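Local coordinates for proton-dependent oligopeptide transporter family protein (PDB 6EI3) that probably carries short peptides across the bacterial inner membrane, driven by the inward movement of protons, at residues 2-7 with 127-132; 23-28 with 49-54; 73-78 with 118-123; 312-317 with 327-332. One frame throughout, in Å; residues are numbered along the deposited sequence.

Contact 1 of 4, residues 2-7 with 127-132; sequences RQIPFI and DQFDQS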
# COMPACT_ATOMS: atom_id res chain seq x y z
N ARG A 2 4.33 -14.43 -27.74
CA ARG A 2 5.13 -15.54 -27.21
C ARG A 2 5.98 -15.19 -25.98
O ARG A 2 6.46 -16.10 -25.30
CB ARG A 2 6.01 -16.16 -28.30
CG ARG A 2 5.23 -16.96 -29.35
CD ARG A 2 4.84 -18.36 -28.89
NE ARG A 2 5.98 -19.28 -28.84
CZ ARG A 2 5.87 -20.60 -28.68
NH1 ARG A 2 4.68 -21.17 -28.57
NH2 ARG A 2 6.96 -21.35 -28.65
N GLN A 3 6.15 -13.89 -25.67
CA GLN A 3 6.90 -13.44 -24.49
C GLN A 3 6.02 -13.32 -23.25
O GLN A 3 6.55 -13.29 -22.16
CB GLN A 3 7.64 -12.12 -24.75
CG GLN A 3 6.73 -10.94 -25.08
CD GLN A 3 6.55 -10.75 -26.57
OE1 GLN A 3 6.26 -11.69 -27.32
NE2 GLN A 3 6.66 -9.51 -27.03
N ILE A 4 4.69 -13.20 -23.42
CA ILE A 4 3.73 -13.04 -22.32
C ILE A 4 3.83 -14.19 -21.24
O ILE A 4 3.82 -13.85 -20.05
CB ILE A 4 2.28 -12.80 -22.86
CG1 ILE A 4 2.16 -11.40 -23.54
CG2 ILE A 4 1.20 -12.98 -21.78
CD1 ILE A 4 2.45 -10.12 -22.58
N PRO A 5 4.03 -15.49 -21.58
CA PRO A 5 4.12 -16.53 -20.51
C PRO A 5 5.26 -16.31 -19.51
O PRO A 5 5.12 -16.61 -18.33
CB PRO A 5 4.30 -17.83 -21.30
CG PRO A 5 3.67 -17.57 -22.63
CD PRO A 5 4.03 -16.13 -22.92
N PHE A 6 6.39 -15.75 -19.97
CA PHE A 6 7.55 -15.45 -19.11
C PHE A 6 7.20 -14.37 -18.10
O PHE A 6 7.66 -14.45 -16.97
CB PHE A 6 8.77 -15.04 -19.95
CG PHE A 6 9.24 -16.13 -20.89
CD1 PHE A 6 10.11 -17.12 -20.45
CD2 PHE A 6 8.82 -16.16 -22.22
CE1 PHE A 6 10.54 -18.14 -21.32
CE2 PHE A 6 9.25 -17.17 -23.08
CZ PHE A 6 10.11 -18.15 -22.63
N ILE A 7 6.34 -13.40 -18.50
CA ILE A 7 5.85 -12.30 -17.66
C ILE A 7 4.86 -12.86 -16.64
O ILE A 7 4.90 -12.49 -15.47
CB ILE A 7 5.19 -11.19 -18.56
CG1 ILE A 7 6.20 -10.58 -19.59
CG2 ILE A 7 4.47 -10.10 -17.74
CD1 ILE A 7 7.39 -9.85 -19.05
N ASP A 127 3.64 -3.09 -22.94
CA ASP A 127 4.63 -2.84 -24.01
C ASP A 127 4.77 -4.02 -24.97
O ASP A 127 5.19 -3.82 -26.10
CB ASP A 127 6.03 -2.57 -23.41
CG ASP A 127 6.22 -1.24 -22.70
OD1 ASP A 127 5.31 -0.39 -22.78
OD2 ASP A 127 7.28 -1.06 -22.05
N GLN A 128 4.48 -5.25 -24.52
CA GLN A 128 4.63 -6.45 -25.34
C GLN A 128 3.60 -6.57 -26.46
O GLN A 128 3.81 -7.36 -27.38
CB GLN A 128 4.66 -7.72 -24.48
CG GLN A 128 5.70 -7.68 -23.35
CD GLN A 128 7.06 -7.23 -23.82
OE1 GLN A 128 7.62 -7.78 -24.77
NE2 GLN A 128 7.58 -6.16 -23.22
N PHE A 129 2.51 -5.78 -26.38
CA PHE A 129 1.43 -5.74 -27.38
C PHE A 129 1.66 -4.59 -28.35
O PHE A 129 1.93 -3.47 -27.90
CB PHE A 129 0.06 -5.55 -26.67
CG PHE A 129 -0.34 -6.72 -25.81
CD1 PHE A 129 0.04 -6.78 -24.47
CD2 PHE A 129 -1.11 -7.76 -26.33
CE1 PHE A 129 -0.33 -7.87 -23.67
CE2 PHE A 129 -1.48 -8.84 -25.53
CZ PHE A 129 -1.09 -8.89 -24.21
N ASP A 130 1.51 -4.83 -29.67
CA ASP A 130 1.65 -3.74 -30.65
C ASP A 130 0.59 -2.65 -30.39
O ASP A 130 -0.46 -2.96 -29.84
CB ASP A 130 1.65 -4.25 -32.10
CG ASP A 130 0.34 -4.87 -32.57
OD1 ASP A 130 -0.55 -4.10 -32.98
OD2 ASP A 130 0.26 -6.12 -32.62
N GLN A 131 0.92 -1.38 -30.69
CA GLN A 131 0.11 -0.18 -30.43
C GLN A 131 -1.37 -0.27 -30.89
O GLN A 131 -2.22 0.42 -30.32
CB GLN A 131 0.80 1.07 -31.04
CG GLN A 131 0.70 2.33 -30.18
CD GLN A 131 1.61 2.36 -28.98
OE1 GLN A 131 2.79 1.99 -29.03
NE2 GLN A 131 1.11 2.89 -27.87
N SER A 132 -1.69 -1.14 -31.88
CA SER A 132 -3.06 -1.35 -32.35
C SER A 132 -3.77 -2.50 -31.61
O SER A 132 -4.94 -2.79 -31.90
CB SER A 132 -3.08 -1.58 -33.86
OG SER A 132 -2.66 -2.89 -34.20

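Contact 2 of 4, residues 23-28 with 49-54; sequences NILVQF and HILHSF. With 78M ((2S)-2,3-dihydroxypropyl(7Z)-pentadec-7-enoate), chain G.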
# COMPACT_ATOMS: atom_id res chain seq x y z
N ASN A 23 3.27 -12.29 5.21
CA ASN A 23 2.19 -12.84 6.03
C ASN A 23 2.67 -13.75 7.18
O ASN A 23 1.87 -14.06 8.05
CB ASN A 23 1.11 -13.53 5.14
CG ASN A 23 0.41 -12.54 4.22
OD1 ASN A 23 0.75 -11.36 4.15
ND2 ASN A 23 -0.56 -13.00 3.45
N ILE A 24 3.98 -14.10 7.24
CA ILE A 24 4.52 -14.86 8.38
C ILE A 24 5.49 -14.00 9.19
O ILE A 24 5.96 -14.45 10.24
CB ILE A 24 5.17 -16.22 8.04
CG1 ILE A 24 6.31 -16.08 7.00
CG2 ILE A 24 4.15 -17.23 7.61
CD1 ILE A 24 7.51 -17.00 7.22
N LEU A 25 5.83 -12.81 8.71
CA LEU A 25 6.85 -11.98 9.34
C LEU A 25 6.61 -11.70 10.85
O LEU A 25 7.52 -11.92 11.65
CB LEU A 25 7.09 -10.66 8.56
CG LEU A 25 8.26 -9.75 9.07
CD1 LEU A 25 9.60 -10.54 9.11
CD2 LEU A 25 8.45 -8.53 8.15
N VAL A 26 5.42 -11.20 11.22
CA VAL A 26 5.09 -10.89 12.61
C VAL A 26 5.06 -12.17 13.49
O VAL A 26 5.63 -12.16 14.58
CB VAL A 26 3.81 -10.03 12.70
CG1 VAL A 26 3.33 -9.89 14.14
CG2 VAL A 26 4.09 -8.64 12.14
N GLN A 27 4.41 -13.26 13.02
CA GLN A 27 4.35 -14.50 13.78
C GLN A 27 5.76 -15.06 13.98
O GLN A 27 6.07 -15.56 15.06
CB GLN A 27 3.43 -15.53 13.12
CG GLN A 27 3.22 -16.79 13.99
CD GLN A 27 1.81 -17.33 14.00
OE1 GLN A 27 1.01 -17.08 13.09
NE2 GLN A 27 1.48 -18.11 15.02
N PHE A 28 6.63 -14.96 12.96
CA PHE A 28 8.01 -15.39 13.14
C PHE A 28 8.69 -14.45 14.17
O PHE A 28 9.36 -14.93 15.08
CB PHE A 28 8.81 -15.34 11.80
CG PHE A 28 10.31 -15.30 12.04
CD1 PHE A 28 10.98 -16.40 12.56
CD2 PHE A 28 11.04 -14.13 11.81
CE1 PHE A 28 12.36 -16.34 12.84
CE2 PHE A 28 12.40 -14.07 12.08
CZ PHE A 28 13.06 -15.18 12.58
N HIS A 49 6.32 -2.40 14.34
CA HIS A 49 7.24 -1.38 13.85
C HIS A 49 8.01 -1.88 12.66
O HIS A 49 8.06 -1.19 11.66
CB HIS A 49 8.18 -0.88 14.96
CG HIS A 49 8.70 0.49 14.67
ND1 HIS A 49 7.96 1.62 15.01
CD2 HIS A 49 9.81 0.86 13.99
CE1 HIS A 49 8.67 2.65 14.56
NE2 HIS A 49 9.78 2.24 13.93
N ILE A 50 8.56 -3.11 12.75
CA ILE A 50 9.30 -3.75 11.67
C ILE A 50 8.42 -4.01 10.42
O ILE A 50 8.84 -3.70 9.30
CB ILE A 50 10.00 -5.04 12.19
CG1 ILE A 50 11.04 -4.70 13.28
CG2 ILE A 50 10.65 -5.83 11.04
CD1 ILE A 50 11.39 -5.86 14.25
N LEU A 51 7.25 -4.63 10.61
CA LEU A 51 6.33 -4.97 9.51
C LEU A 51 5.89 -3.70 8.75
O LEU A 51 5.95 -3.65 7.52
CB LEU A 51 5.12 -5.73 10.10
CG LEU A 51 4.00 -6.31 9.17
CD1 LEU A 51 3.00 -5.24 8.71
CD2 LEU A 51 4.56 -7.13 8.01
N HIS A 52 5.43 -2.70 9.50
CA HIS A 52 4.92 -1.47 8.91
C HIS A 52 6.06 -0.62 8.33
O HIS A 52 5.82 0.05 7.32
CB HIS A 52 4.02 -0.73 9.92
CG HIS A 52 2.76 -1.52 10.17
ND1 HIS A 52 1.75 -1.58 9.23
CD2 HIS A 52 2.42 -2.29 11.23
CE1 HIS A 52 0.85 -2.42 9.71
NE2 HIS A 52 1.20 -2.85 10.92
N SER A 53 7.30 -0.71 8.87
CA SER A 53 8.47 -0.03 8.27
C SER A 53 8.79 -0.69 6.91
O SER A 53 9.10 -0.01 5.94
CB SER A 53 9.69 -0.11 9.18
OG SER A 53 9.47 0.72 10.30
N PHE A 54 8.73 -2.03 6.88
CA PHE A 54 8.91 -2.84 5.67
C PHE A 54 7.86 -2.44 4.58
O PHE A 54 8.24 -2.21 3.43
CB PHE A 54 8.77 -4.35 6.02
CG PHE A 54 8.75 -5.26 4.82
CD1 PHE A 54 9.92 -5.58 4.14
CD2 PHE A 54 7.55 -5.81 4.38
CE1 PHE A 54 9.90 -6.43 3.03
CE2 PHE A 54 7.52 -6.65 3.25
CZ PHE A 54 8.69 -6.95 2.59
O21 78M G . 12.56 0.16 17.46
C20 78M G . 13.78 -0.19 16.82
C18 78M G . 13.53 -1.07 15.62
O19 78M G . 13.16 -2.38 16.04
C17 78M G . 14.71 -1.14 14.68
O2 78M G . 14.20 -0.90 13.34
C1 78M G . 13.86 -1.96 12.58
O1 78M G . 13.82 -3.09 12.99
C2 78M G . 13.51 -1.54 11.19
C3 78M G . 13.87 -2.56 10.12
C4 78M G . 12.89 -2.51 8.97
C5 78M G . 13.39 -3.12 7.67
C6 78M G . 12.62 -2.64 6.44
C7 78M G . 13.11 -1.33 5.92
C8 78M G . 12.66 -0.70 4.85
C9 78M G . 13.18 0.61 4.32
C10 78M G . 12.32 1.80 4.71
C11 78M G . 12.55 3.03 3.84
C12 78M G . 11.67 4.19 4.24
C13 78M G . 11.61 5.34 3.24
C15 78M G . 10.60 7.60 2.76
C14 78M G . 10.55 6.36 3.60

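Contact 3 of 4, residues 73-78 with 118-123; sequences FGKYTT and KPLVAS. With 78M ((2S)-2,3-dihydroxypropyl(7Z)-pentadec-7-enoate), chain B.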
# COMPACT_ATOMS: atom_id res chain seq x y z
N PHE A 73 17.46 3.39 -17.77
CA PHE A 73 17.73 2.03 -18.20
C PHE A 73 16.63 1.28 -18.92
O PHE A 73 16.90 0.18 -19.41
CB PHE A 73 18.19 1.20 -17.00
CG PHE A 73 19.23 1.86 -16.12
CD1 PHE A 73 20.53 2.04 -16.56
CD2 PHE A 73 18.92 2.22 -14.81
CE1 PHE A 73 21.50 2.61 -15.73
CE2 PHE A 73 19.89 2.80 -13.98
CZ PHE A 73 21.17 2.98 -14.44
N GLY A 74 15.42 1.80 -18.94
CA GLY A 74 14.32 1.04 -19.52
C GLY A 74 13.84 0.03 -18.48
O GLY A 74 14.52 -0.24 -17.50
N LYS A 75 12.67 -0.53 -18.69
CA LYS A 75 12.02 -1.43 -17.73
C LYS A 75 12.67 -2.79 -17.59
O LYS A 75 12.78 -3.27 -16.46
CB LYS A 75 10.54 -1.57 -18.09
CG LYS A 75 9.76 -0.28 -17.86
CD LYS A 75 8.33 -0.39 -18.35
CE LYS A 75 7.85 0.95 -18.81
NZ LYS A 75 7.61 0.98 -20.27
N TYR A 76 13.11 -3.43 -18.70
CA TYR A 76 13.76 -4.74 -18.60
C TYR A 76 14.96 -4.75 -17.63
O TYR A 76 15.01 -5.61 -16.74
CB TYR A 76 14.21 -5.30 -19.97
CG TYR A 76 14.98 -6.59 -19.80
CD1 TYR A 76 14.32 -7.78 -19.49
CD2 TYR A 76 16.37 -6.60 -19.84
CE1 TYR A 76 15.03 -8.96 -19.25
CE2 TYR A 76 17.09 -7.78 -19.61
CZ TYR A 76 16.41 -8.96 -19.33
OH TYR A 76 17.11 -10.11 -19.08
N THR A 77 15.94 -3.86 -17.87
CA THR A 77 17.17 -3.78 -17.06
C THR A 77 16.87 -3.46 -15.59
O THR A 77 17.46 -4.06 -14.70
CB THR A 77 18.13 -2.76 -17.69
OG1 THR A 77 18.48 -3.25 -18.98
CG2 THR A 77 19.41 -2.54 -16.87
N THR A 78 15.96 -2.52 -15.35
CA THR A 78 15.59 -2.09 -14.01
C THR A 78 14.92 -3.24 -13.26
O THR A 78 15.29 -3.51 -12.12
CB THR A 78 14.74 -0.81 -14.10
OG1 THR A 78 15.43 0.11 -14.95
CG2 THR A 78 14.51 -0.16 -12.73
N LYS A 118 7.62 -2.82 -8.75
CA LYS A 118 6.18 -2.62 -8.62
C LYS A 118 5.56 -1.70 -9.70
O LYS A 118 4.55 -2.11 -10.26
CB LYS A 118 5.87 -2.13 -7.20
CG LYS A 118 4.41 -2.10 -6.84
CD LYS A 118 4.29 -1.54 -5.43
CE LYS A 118 3.45 -2.42 -4.57
NZ LYS A 118 4.14 -3.64 -4.14
N PRO A 119 6.07 -0.50 -10.07
CA PRO A 119 5.37 0.27 -11.11
C PRO A 119 5.82 -0.13 -12.51
O PRO A 119 5.45 0.52 -13.47
CB PRO A 119 5.79 1.71 -10.79
CG PRO A 119 7.20 1.56 -10.28
CD PRO A 119 7.27 0.23 -9.58
N LEU A 120 6.67 -1.17 -12.62
CA LEU A 120 7.28 -1.57 -13.89
C LEU A 120 6.75 -2.83 -14.54
O LEU A 120 6.70 -2.88 -15.76
CB LEU A 120 8.82 -1.71 -13.74
CG LEU A 120 9.60 -0.59 -13.02
CD1 LEU A 120 11.05 -0.93 -12.94
CD2 LEU A 120 9.37 0.79 -13.68
N VAL A 121 6.38 -3.83 -13.74
CA VAL A 121 5.92 -5.13 -14.23
C VAL A 121 4.70 -4.99 -15.17
O VAL A 121 4.75 -5.50 -16.29
CB VAL A 121 5.72 -6.16 -13.07
CG1 VAL A 121 4.53 -5.80 -12.17
CG2 VAL A 121 5.62 -7.59 -13.59
N ALA A 122 3.65 -4.27 -14.73
CA ALA A 122 2.43 -4.09 -15.51
C ALA A 122 2.64 -3.28 -16.77
O ALA A 122 2.16 -3.67 -17.82
CB ALA A 122 1.33 -3.47 -14.66
N SER A 123 3.40 -2.18 -16.67
CA SER A 123 3.73 -1.30 -17.80
C SER A 123 4.57 -2.05 -18.86
O SER A 123 4.32 -1.90 -20.05
CB SER A 123 4.50 -0.08 -17.29
OG SER A 123 4.74 0.80 -18.37
O21 78M B . 19.62 -5.73 -19.11
C20 78M B . 20.97 -5.42 -18.80
C18 78M B . 21.39 -6.09 -17.51
O19 78M B . 22.59 -5.48 -17.02
C17 78M B . 21.60 -7.57 -17.68
O2 78M B . 21.81 -8.09 -16.34
C1 78M B . 21.83 -9.42 -16.19
O1 78M B . 21.59 -10.20 -17.08
C2 78M B . 22.21 -9.80 -14.79
C3 78M B . 22.10 -11.29 -14.46
C4 78M B . 20.66 -11.78 -14.34
C5 78M B . 20.53 -13.20 -13.82
C6 78M B . 19.16 -13.82 -14.04
C7 78M B . 18.90 -15.04 -13.20
C8 78M B . 19.22 -16.31 -13.45
C9 78M B . 19.95 -16.87 -14.64
C10 78M B . 20.07 -18.40 -14.60
C11 78M B . 18.82 -19.14 -15.05
C12 78M B . 18.73 -20.58 -14.57
C13 78M B . 17.57 -21.37 -15.18
C15 78M B . 16.27 -22.52 -13.30
C14 78M B . 17.23 -22.68 -14.47

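Contact 4 of 4, residues 312-317 with 327-332; sequences TWVLQG and TASQMQ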
# COMPACT_ATOMS: atom_id res chain seq x y z
N THR A 312 -1.17 -6.53 13.88
CA THR A 312 -2.10 -6.47 15.00
C THR A 312 -3.09 -7.67 15.01
O THR A 312 -3.31 -8.25 16.07
CB THR A 312 -2.84 -5.13 14.95
OG1 THR A 312 -1.89 -4.04 14.99
CG2 THR A 312 -3.85 -4.99 16.07
N TRP A 313 -3.70 -8.02 13.86
CA TRP A 313 -4.67 -9.13 13.86
C TRP A 313 -4.01 -10.48 14.07
O TRP A 313 -4.59 -11.36 14.70
CB TRP A 313 -5.50 -9.14 12.59
CG TRP A 313 -6.45 -7.98 12.43
CD1 TRP A 313 -6.41 -6.78 13.07
CD2 TRP A 313 -7.54 -7.91 11.50
NE1 TRP A 313 -7.45 -5.98 12.64
CE2 TRP A 313 -8.15 -6.64 11.66
CE3 TRP A 313 -8.11 -8.82 10.60
CZ2 TRP A 313 -9.27 -6.25 10.92
CZ3 TRP A 313 -9.23 -8.45 9.87
CH2 TRP A 313 -9.82 -7.18 10.05
N VAL A 314 -2.79 -10.65 13.53
CA VAL A 314 -2.05 -11.91 13.74
C VAL A 314 -1.74 -12.09 15.22
O VAL A 314 -1.96 -13.18 15.77
CB VAL A 314 -0.77 -12.02 12.85
CG1 VAL A 314 0.11 -13.19 13.30
CG2 VAL A 314 -1.13 -12.16 11.37
N LEU A 315 -1.27 -11.01 15.87
CA LEU A 315 -0.93 -11.00 17.30
C LEU A 315 -2.15 -11.32 18.15
O LEU A 315 -2.02 -11.98 19.16
CB LEU A 315 -0.31 -9.65 17.70
CG LEU A 315 1.06 -9.36 17.09
CD1 LEU A 315 1.45 -7.89 17.26
CD2 LEU A 315 2.15 -10.35 17.62
N GLN A 316 -3.33 -10.85 17.73
CA GLN A 316 -4.59 -11.18 18.40
C GLN A 316 -4.88 -12.67 18.17
O GLN A 316 -5.15 -13.39 19.13
CB GLN A 316 -5.77 -10.34 17.86
CG GLN A 316 -7.09 -10.69 18.55
CD GLN A 316 -8.27 -9.94 18.01
OE1 GLN A 316 -8.72 -10.16 16.90
NE2 GLN A 316 -8.85 -9.10 18.84
N GLY A 317 -4.83 -13.11 16.91
CA GLY A 317 -5.10 -14.49 16.51
C GLY A 317 -4.36 -15.54 17.31
O GLY A 317 -4.93 -16.57 17.68
N THR A 327 -2.72 -22.30 12.51
CA THR A 327 -1.84 -21.26 13.05
C THR A 327 -2.45 -19.90 12.69
O THR A 327 -3.05 -19.77 11.63
CB THR A 327 -0.37 -21.51 12.67
OG1 THR A 327 0.45 -20.55 13.32
CG2 THR A 327 -0.12 -21.53 11.17
N ALA A 328 -2.35 -18.92 13.61
CA ALA A 328 -2.97 -17.59 13.48
C ALA A 328 -2.80 -16.90 12.10
O ALA A 328 -3.77 -16.32 11.57
CB ALA A 328 -2.47 -16.66 14.59
N SER A 329 -1.58 -16.95 11.54
CA SER A 329 -1.23 -16.32 10.25
C SER A 329 -2.09 -16.81 9.08
O SER A 329 -2.33 -16.04 8.15
CB SER A 329 0.25 -16.50 9.95
OG SER A 329 1.03 -15.56 10.66
N GLN A 330 -2.58 -18.07 9.14
CA GLN A 330 -3.42 -18.63 8.07
C GLN A 330 -4.73 -17.86 7.83
O GLN A 330 -5.28 -17.95 6.73
CB GLN A 330 -3.72 -20.10 8.33
CG GLN A 330 -2.48 -21.00 8.23
CD GLN A 330 -2.89 -22.40 8.50
OE1 GLN A 330 -3.18 -22.76 9.63
NE2 GLN A 330 -3.02 -23.20 7.46
N MET A 331 -5.20 -17.10 8.84
CA MET A 331 -6.44 -16.31 8.72
C MET A 331 -6.32 -15.28 7.60
O MET A 331 -7.34 -14.87 7.06
CB MET A 331 -6.79 -15.60 10.04
CG MET A 331 -7.22 -16.56 11.14
SD MET A 331 -8.63 -17.62 10.73
CE MET A 331 -9.99 -16.49 11.00
N GLN A 332 -5.08 -14.85 7.26
CA GLN A 332 -4.83 -13.90 6.19
C GLN A 332 -5.33 -14.41 4.83
O GLN A 332 -5.62 -13.59 3.97
CB GLN A 332 -3.37 -13.46 6.14
CG GLN A 332 -3.00 -12.57 7.34
CD GLN A 332 -1.51 -12.47 7.48
OE1 GLN A 332 -0.89 -11.53 7.02
NE2 GLN A 332 -0.88 -13.46 8.07

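Contact 1 of 4, residues 2-7 with 127-132
Gln128 OE1 is gripped by two donors, Gln3 NE2 from across the contact and the backbone N of Val194 from a more distant loop. The first bond is 3.0 Å from Gln3 NE2 to Gln128 OE1 and nearly straight, with 160° at the hydrogen. The oxygen lies close to the amide plane of Gln3, while the donor sits in the carbonyl plane of Gln128 and uses one of its lone pairs. Even so, the two amides are turned 64° against each other. Gln3 reaches this place with CG lodged between its backbone N and carbonyl carbon (chi1 62°), which also brings Gln3 CG to 3.3 Å from Gln128 OE1. The far end of the Gln128 amide is occupied too: NE2 donates to the carbonyl of Phe124, so rotation of the group is fixed at both ends in a buried setting. Beneath the amides the contact is apolar. The tip of Ile4 comes in obliquely to the ring of Phe129, with CD1 3.7 Å from Phe129 CE1, and rests 3.8 Å from Gln128 CB. Val140 of helix 137-165 touches both Ile4 and Phe129. The whole is a helix start bound to an interhelical loop: the beginning of helix 4-22 meets the connection between helices 121-127 and 137-165 in the helical fold of the major facilitator superfamily.

Contact 2 of 4, residues 23-28 with 49-54
The short helix 25-30 and the long helix 40-60 come nearest at Val26 and Leu51, whose CA atoms are 6.8 Å apart. Leu51 meets Val26 and Leu25 with different parts of its side chain. Near its root, Leu51 CB lies 3.7 Å from Val26 CG2, and the two side chains cross at about a right angle. Farther out, the CD2 methyls of Leu25 and Leu51 approach to 4.1 Å, a looser meeting of branch ends. Leu51 CG is anti to the backbone N (chi1 -176°), which carries the fork toward helix 25-30; its other methyl, CD1, lies back over the centre of one face of the His52 ring. That imidazole is held by Asn445 through ND1 and by Ser311 through NE2, so the apolar seam borders a polar cluster reaching helix 430-456.

Another side of helix 40-60 meets the monoacylglycerol of chain G. Ile50 CG1 is 3.2 Å from the lipid ester carbonyl oxygen O1, and Phe54 CA is 3.8 Å from lipid carbon C6. Between them, the hydroxyl of Ser53 is turned back to its own helix: Ser53 OG donates to His49 O at 2.7 Å, arriving on the opposite face of the carbonyl plane from Ser53 N. Leu25, Val26 and Leu51 thus join the helices by dispersion and shape alone, while polar groups such as His52 and Ser53 find partners within their own segment or elsewhere in the protein, an arrangement consistent with a buried intramembrane interface that imposes no fixed polar pairing.

Contact 3 of 4, residues 73-78 with 118-123
The packed part of this contact joins the Lys75 stem and Thr78 to Leu120. Lys75 CD lies 3.9 Å from Leu120 O, and the CG2 methyl of Thr78 meets Leu120 CD1 at 3.6 Å, the two side chains crossing at about a right angle. The Thr78 hydroxyl turns to its own helix, where OG1 donates to Gly74 O at 2.7 Å, tilted 25° from the carbonyl plane. Ala69, earlier in helix 62-95, touches both Thr78 and Leu120. Gly74 and Lys75 fall in a sequence resembling motif A of the major facilitator superfamily. Gly74 has a positive phi of 80°, at a kink where the N atoms of Lys75 and Tyr76 lack bonds to the preceding turn.

The more open side is at the lysine end and the partly exposed Ser123. Lys75 CE approaches Ser123 OG closely, at 3.1 Å, whereas Lys75 NZ is 3.4 Å from Ser123 OG at too poor an angle for a hydrogen bond; the ammonium is instead paired with Asp127 in a salt bridge. On yet another side of helix 62-95, Thr77 OG1 shares a 2.7 Å hydrogen bond with O21 of the chain B lipid. O21 also lies at the edge of the Tyr76 ring, and the lipid is hydrogen-bonded to Trp81 NE1 as well.

Contact 4 of 4, residues 312-317 with 327-332
Val314 holds CG1 anti to its backbone N (chi1 168°) and CG2 beside that N, giving the methyls different partners: CG1 lies 3.7 Å from Ser329 OG, and CG2 lies 3.6 Å from Gln332 NE2. Gln332 runs extended beyond CG (chi2 164°) and crosses the valine at about a right angle. Its amide is pinned by two bonds from NE2. One goes to Ser329 O at 3.0 Å, in the carbonyl plane and on a lone pair, although that oxygen is tilted 20° from the plane of the glutamine amide; the other goes to the backbone carbonyl of Asn23. Ser329 OG likewise has polar partners beyond the contact, Gln27 OE1 and Asn23 O, so the valine methyls pack against polar groups already satisfied.

Lower down, the two backbones come closer. Gly317 brings no side chain, and its CA is 4.8 Å from that of Ala328. The methyl of Ala328 lies against bare backbone, with CB 3.5 Å from Gly317 C and 3.7 Å from Val314 O. Residues 328-332 form a 3-10 segment, in which Met331 belongs to a monoacylglycerol pocket.

Helix 312-317 and this 3-10 segment pack side by side just ahead of helix 334-357. Helix 25-30 borders them through Leu315 and Ala328, helix 400-424 through Trp313 and Met331, and helix 363-389 through Trp313 and Gln316.

How the contacts relate
From the N terminus, contact 1 opens first and closes last among the earlier contacts, joining the start of helix 4-22 to the loop before helix 137-165. Nested within that loop, in series, are contact 2, which links helices 25-30 and 40-60, and contact 3, which ties helix 62-95 to the start of helix 121-127. Contact 4 follows later as a short closure between helix 312-317 and the approach to helix 334-357. Two pairs touch in space. Contacts 1 and 3 share the Asp127-Lys75 salt bridge, whereas contacts 2 and 4 meet where residues 23-28 lie against both 312-317 and 327-332.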